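Local coordinates for protein phage integrase/site-specific recombinase (Haloarcula marismortui, PDB 3NRW) that probably binds DNA as a phage integrase or site-specific recombinase, of which this all-helical N-terminal part probably helps to grip DNA during recombination, at residues Arg4-Tyr16 against Val40-Arg52. Numbering follows the deposited sequence.
Sequences RPSLSPREARDRY and VEWAEERDITAMR
Helices 9-16 and 40-45 run nearly antiparallel, at 159°, and their axes approach to 9.9 Å, in the all-helical core-binding domain, and the loop after the second helix returns past the first turn of helix 9-16, where Ala50 lies beside Ser8. That turn carries a capping box: Ser8 OG accepts from Glu11 N, and Glu11 OE1 takes the N-H of Ser8 with its anti lone pair. A Schellman motif with Asp47 at C-prime ends helix 26-45. Pro9, buried, packs against both Ala43 of helix 26-45 and the loop at Ile48 and Met51: its CG lies 3.8 Å from Ala43 CB and 3.9 Å from the SE of selenomethionine Met51, while its CD meets Ile48 O. Met51 starts with CG anti to its carbonyl carbon (chi1 -69°) and the chain bends at chi2 and chi3, which lays SE against Pro9 CA and CG, with CG of Met51 3.6 Å from Ala12 CB; Trp86 and Leu90 of helix 73-92 also touch it. Val40 CG2 lies against Arg13 CB and NH1, and Arg13 NE forms a salt bridge with Asp14 OD1; a water links Arg10 N to Glu44 OE2. Met51 N gives Leu7 O a straight 2.8 Å bond. Farther out, Arg52 NH2, also bonded to Asp94 O, donates to Pro5 O at 2.7 Å, in the carbonyl plane.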
loop_
_atom_site.group_PDB
_atom_site.type_symbol
_atom_site.label_atom_id
_atom_site.label_comp_id
_atom_site.label_asym_id
_atom_site.label_seq_id
_atom_site.Cartn_x
_atom_site.Cartn_y
_atom_site.Cartn_z
ATOM N N ARG A 4 -8.248 -16.581 4.878
ATOM C CA ARG A 4 -7.456 -17.816 4.619
ATOM C C ARG A 4 -6.119 -17.499 3.942
ATOM O O ARG A 4 -5.061 -17.869 4.445
ATOM C CB ARG A 4 -8.267 -18.788 3.752
ATOM C CG ARG A 4 -7.551 -20.088 3.405
ATOM C CD ARG A 4 -7.392 -21.003 4.613
ATOM N NE ARG A 4 -6.453 -20.481 5.602
ATOM C CZ ARG A 4 -6.109 -21.127 6.712
ATOM N NH1 ARG A 4 -6.626 -22.320 6.974
ATOM N NH2 ARG A 4 -5.246 -20.582 7.560
ATOM N N PRO A 5 -6.146 -16.805 2.790
ATOM C CA PRO A 5 -4.877 -16.492 2.125
ATOM C C PRO A 5 -4.040 -15.459 2.879
ATOM O O PRO A 5 -4.573 -14.630 3.616
ATOM C CB PRO A 5 -5.319 -16.001 0.749
ATOM C CG PRO A 5 -6.614 -15.331 1.043
ATOM C CD PRO A 5 -7.288 -16.284 2.013
ATOM N N SER A 6 -2.726 -15.519 2.689
ATOM C CA SER A 6 -1.809 -14.601 3.351
ATOM C C SER A 6 -0.672 -14.216 2.413
ATOM O O SER A 6 -0.090 -15.072 1.745
ATOM C CB SER A 6 -1.245 -15.262 4.612
ATOM O OG SER A 6 -0.385 -14.385 5.318
ATOM N N LEU A 7 -0.367 -12.922 2.357
ATOM C CA LEU A 7 0.710 -12.427 1.512
ATOM C C LEU A 7 1.569 -11.419 2.255
ATOM O O LEU A 7 1.064 -10.582 3.008
ATOM C CB LEU A 7 0.156 -11.756 0.250
ATOM C CG LEU A 7 -0.644 -12.612 -0.733
ATOM C CD1 LEU A 7 -1.125 -11.738 -1.884
ATOM C CD2 LEU A 7 0.220 -13.750 -1.253
ATOM N N SER A 8 2.873 -11.512 2.029
ATOM C CA SER A 8 3.824 -10.600 2.641
ATOM C C SER A 8 3.710 -9.294 1.880
ATOM O O SER A 8 3.119 -9.249 0.798
ATOM C CB SER A 8 5.245 -11.136 2.485
ATOM O OG SER A 8 5.624 -11.165 1.116
ATOM N N PRO A 9 4.262 -8.209 2.438
ATOM C CA PRO A 9 4.188 -6.928 1.738
ATOM C C PRO A 9 4.746 -7.044 0.313
ATOM O O PRO A 9 4.091 -6.631 -0.649
ATOM C CB PRO A 9 5.015 -6.010 2.632
ATOM C CG PRO A 9 4.659 -6.521 4.013
ATOM C CD PRO A 9 4.748 -8.030 3.821
ATOM N N ARG A 10 5.933 -7.628 0.167
ATOM C CA ARG A 10 6.538 -7.764 -1.156
ATOM C C ARG A 10 5.662 -8.584 -2.107
ATOM O O ARG A 10 5.442 -8.184 -3.251
ATOM C CB ARG A 10 7.936 -8.389 -1.051
ATOM C CG ARG A 10 7.968 -9.781 -0.458
ATOM C CD ARG A 10 9.395 -10.280 -0.322
ATOM N NE ARG A 10 10.152 -10.133 -1.564
ATOM C CZ ARG A 10 11.420 -10.502 -1.705
ATOM N NH1 ARG A 10 12.069 -11.043 -0.681
ATOM N NH2 ARG A 10 12.044 -10.330 -2.864
ATOM N N GLU A 11 5.149 -9.717 -1.635
ATOM C CA GLU A 11 4.299 -10.556 -2.479
ATOM C C GLU A 11 3.041 -9.802 -2.905
ATOM O O GLU A 11 2.642 -9.846 -4.073
ATOM C CB GLU A 11 3.886 -11.830 -1.744
ATOM C CG GLU A 11 5.035 -12.720 -1.329
ATOM C CD GLU A 11 4.553 -13.952 -0.603
ATOM O OE1 GLU A 11 3.775 -13.807 0.369
ATOM O OE2 GLU A 11 4.957 -15.066 -1.000
ATOM N N ALA A 12 2.417 -9.119 -1.948
ATOM C CA ALA A 12 1.201 -8.350 -2.214
ATOM C C ALA A 12 1.471 -7.207 -3.187
ATOM O O ALA A 12 0.623 -6.878 -4.021
ATOM C CB ALA A 12 0.633 -7.797 -0.905
ATOM N N ARG A 13 2.646 -6.600 -3.066
ATOM C CA ARG A 13 3.035 -5.499 -3.942
ATOM C C ARG A 13 3.197 -6.045 -5.367
ATOM O O ARG A 13 2.619 -5.497 -6.308
ATOM C CB ARG A 13 4.344 -4.866 -3.435
ATOM C CG ARG A 13 4.858 -3.641 -4.208
ATOM C CD ARG A 13 5.721 -4.047 -5.403
ATOM N NE ARG A 13 6.651 -5.125 -5.073
ATOM C CZ ARG A 13 7.746 -4.987 -4.331
ATOM N NH1 ARG A 13 8.076 -3.802 -3.826
ATOM N NH2 ARG A 13 8.508 -6.044 -4.084
ATOM N N ASP A 14 3.958 -7.129 -5.523
ATOM C CA ASP A 14 4.162 -7.724 -6.849
ATOM C C ASP A 14 2.834 -8.161 -7.469
ATOM O O ASP A 14 2.607 -7.982 -8.667
ATOM C CB ASP A 14 5.077 -8.962 -6.797
ATOM C CG ASP A 14 6.501 -8.654 -6.342
ATOM O OD1 ASP A 14 6.954 -7.497 -6.464
ATOM O OD2 ASP A 14 7.176 -9.597 -5.876
ATOM N N ARG A 15 1.963 -8.747 -6.654
ATOM C CA ARG A 15 0.674 -9.228 -7.142
ATOM C C ARG A 15 -0.169 -8.085 -7.687
ATOM O O ARG A 15 -0.787 -8.203 -8.746
ATOM C CB ARG A 15 -0.087 -9.939 -6.022
ATOM C CG ARG A 15 -1.165 -10.887 -6.522
ATOM C CD ARG A 15 -1.960 -11.446 -5.362
ATOM N NE ARG A 15 -2.953 -12.435 -5.776
ATOM C CZ ARG A 15 -2.711 -13.735 -5.905
ATOM N NH1 ARG A 15 -1.501 -14.222 -5.658
ATOM N NH2 ARG A 15 -3.689 -14.557 -6.259
ATOM N N TYR A 16 -0.184 -6.975 -6.957
ATOM C CA TYR A 16 -0.946 -5.805 -7.357
ATOM C C TYR A 16 -0.437 -5.223 -8.677
ATOM O O TYR A 16 -1.227 -4.926 -9.579
ATOM C CB TYR A 16 -0.879 -4.745 -6.248
ATOM C CG TYR A 16 -1.600 -3.459 -6.580
ATOM C CD1 TYR A 16 -2.981 -3.442 -6.788
ATOM C CD2 TYR A 16 -0.899 -2.257 -6.702
ATOM C CE1 TYR A 16 -3.647 -2.257 -7.112
ATOM C CE2 TYR A 16 -1.557 -1.070 -7.026
ATOM C CZ TYR A 16 -2.927 -1.079 -7.230
ATOM O OH TYR A 16 -3.578 0.085 -7.573
ATOM N N VAL A 40 6.616 -1.090 1.377
ATOM C CA VAL A 40 7.200 -2.415 1.542
ATOM C C VAL A 40 8.438 -2.381 2.432
ATOM O O VAL A 40 8.570 -3.204 3.337
ATOM C CB VAL A 40 7.555 -3.047 0.178
ATOM C CG1 VAL A 40 8.272 -4.375 0.386
ATOM C CG2 VAL A 40 6.278 -3.269 -0.623
ATOM N N GLU A 41 9.343 -1.432 2.195
ATOM C CA GLU A 41 10.547 -1.345 3.019
ATOM C C GLU A 41 10.185 -1.004 4.463
ATOM O O GLU A 41 10.736 -1.583 5.398
ATOM C CB GLU A 41 11.522 -0.308 2.449
ATOM C CG GLU A 41 10.885 1.004 2.037
ATOM C CD GLU A 41 11.903 2.016 1.542
ATOM O OE1 GLU A 41 12.844 2.326 2.304
ATOM O OE2 GLU A 41 11.756 2.509 0.401
ATOM N N TRP A 42 9.251 -0.071 4.641
ATOM C CA TRP A 42 8.807 0.323 5.973
ATOM C C TRP A 42 8.173 -0.863 6.698
ATOM O O TRP A 42 8.511 -1.157 7.847
ATOM C CB TRP A 42 7.793 1.469 5.871
ATOM C CG TRP A 42 7.175 1.879 7.190
ATOM C CD1 TRP A 42 7.668 2.785 8.087
ATOM C CD2 TRP A 42 5.944 1.402 7.737
ATOM N NE1 TRP A 42 6.816 2.906 9.160
ATOM C CE2 TRP A 42 5.747 2.067 8.971
ATOM C CE3 TRP A 42 4.981 0.478 7.308
ATOM C CZ2 TRP A 42 4.631 1.836 9.777
ATOM C CZ3 TRP A 42 3.865 0.247 8.114
ATOM C CH2 TRP A 42 3.702 0.926 9.334
ATOM N N ALA A 43 7.249 -1.545 6.028
ATOM C CA ALA A 43 6.575 -2.689 6.640
ATOM C C ALA A 43 7.566 -3.796 6.996
ATOM O O ALA A 43 7.501 -4.354 8.093
ATOM C CB ALA A 43 5.494 -3.235 5.703
ATOM N N GLU A 44 8.483 -4.109 6.085
ATOM C CA GLU A 44 9.459 -5.160 6.351
ATOM C C GLU A 44 10.335 -4.791 7.547
ATOM O O GLU A 44 10.628 -5.639 8.391
ATOM C CB GLU A 44 10.339 -5.415 5.123
ATOM C CG GLU A 44 9.574 -5.965 3.912
ATOM C CD GLU A 44 10.480 -6.327 2.757
ATOM O OE1 GLU A 44 11.659 -5.914 2.774
ATOM O OE2 GLU A 44 10.013 -7.016 1.821
ATOM N N GLU A 45 10.746 -3.530 7.629
ATOM C CA GLU A 45 11.583 -3.101 8.746
ATOM C C GLU A 45 10.840 -3.120 10.075
ATOM O O GLU A 45 11.457 -3.259 11.134
ATOM C CB GLU A 45 12.153 -1.710 8.472
ATOM C CG GLU A 45 13.317 -1.752 7.505
ATOM C CD GLU A 45 14.515 -2.493 8.081
ATOM O OE1 GLU A 45 15.408 -2.879 7.304
ATOM O OE2 GLU A 45 14.565 -2.684 9.311
ATOM N N ARG A 46 9.516 -2.995 10.010
ATOM C CA ARG A 46 8.666 -3.003 11.192
ATOM C C ARG A 46 8.159 -4.412 11.484
ATOM O O ARG A 46 7.220 -4.591 12.260
ATOM C CB ARG A 46 7.469 -2.069 10.995
ATOM C CG ARG A 46 7.826 -0.605 10.802
ATOM C CD ARG A 46 8.624 -0.073 11.978
ATOM N NE ARG A 46 8.094 1.197 12.468
ATOM C CZ ARG A 46 6.917 1.330 13.072
ATOM N NH1 ARG A 46 6.143 0.271 13.261
ATOM N NH2 ARG A 46 6.510 2.523 13.488
ATOM N N ASP A 47 8.774 -5.402 10.843
ATOM C CA ASP A 47 8.428 -6.810 11.022
ATOM C C ASP A 47 6.986 -7.188 10.678
ATOM O O ASP A 47 6.393 -8.052 11.323
ATOM C CB ASP A 47 8.737 -7.263 12.455
ATOM C CG ASP A 47 10.176 -6.990 12.862
ATOM O OD1 ASP A 47 11.095 -7.301 12.073
ATOM O OD2 ASP A 47 10.387 -6.471 13.979
ATOM N N ILE A 48 6.411 -6.537 9.673
ATOM C CA ILE A 48 5.055 -6.870 9.234
ATOM C C ILE A 48 5.226 -7.947 8.160
ATOM O O ILE A 48 5.565 -7.640 7.021
ATOM C CB ILE A 48 4.355 -5.634 8.637
ATOM C CG1 ILE A 48 4.115 -4.607 9.754
ATOM C CG2 ILE A 48 3.038 -6.035 7.954
ATOM C CD1 ILE A 48 3.627 -3.253 9.277
ATOM N N THR A 49 4.983 -9.204 8.525
ATOM C CA THR A 49 5.169 -10.324 7.600
ATOM C C THR A 49 3.965 -10.728 6.762
ATOM O O THR A 49 4.106 -11.502 5.820
ATOM C CB THR A 49 5.661 -11.578 8.348
ATOM O OG1 THR A 49 4.691 -11.948 9.334
ATOM C CG2 THR A 49 6.995 -11.299 9.033
ATOM N N ALA A 50 2.785 -10.222 7.112
ATOM C CA ALA A 50 1.565 -10.535 6.376
ATOM C C ALA A 50 0.727 -9.268 6.330
ATOM O O ALA A 50 0.581 -8.581 7.340
ATOM C CB ALA A 50 0.792 -11.658 7.074
HETATM N N MSE A 51 0.169 -8.956 5.168
HETATM C CA MSE A 51 -0.624 -7.747 5.046
HETATM C C MSE A 51 -1.846 -7.728 5.960
HETATM O O MSE A 51 -2.296 -6.659 6.370
HETATM C CB MSE A 51 -1.049 -7.541 3.587
HETATM C CG MSE A 51 0.101 -7.195 2.650
HETATM SE SE MSE A 51 0.989 -5.496 3.078
HETATM C CE MSE A 51 -0.296 -4.275 2.259
ATOM N N ARG A 52 -2.376 -8.900 6.292
ATOM C CA ARG A 52 -3.544 -8.961 7.163
ATOM C C ARG A 52 -3.242 -8.384 8.551
ATOM O O ARG A 52 -4.156 -8.012 9.290
ATOM C CB ARG A 52 -4.032 -10.407 7.293
ATOM C CG ARG A 52 -5.409 -10.545 7.923
ATOM C CD ARG A 52 -5.782 -12.007 8.088
ATOM N NE ARG A 52 -5.808 -12.727 6.815
ATOM C CZ ARG A 52 -6.722 -12.549 5.866
ATOM N NH1 ARG A 52 -7.699 -11.668 6.028
ATOM N NH2 ARG A 52 -6.674 -13.274 4.758
HETATM O O HOH W 1 -2.534 -13.165 6.512
HETATM O O HOH W 2 2.162 -13.820 4.725
HETATM O O HOH W 3 -2.258 -11.243 4.506
HETATM O O HOH W 4 7.698 -8.484 2.392
#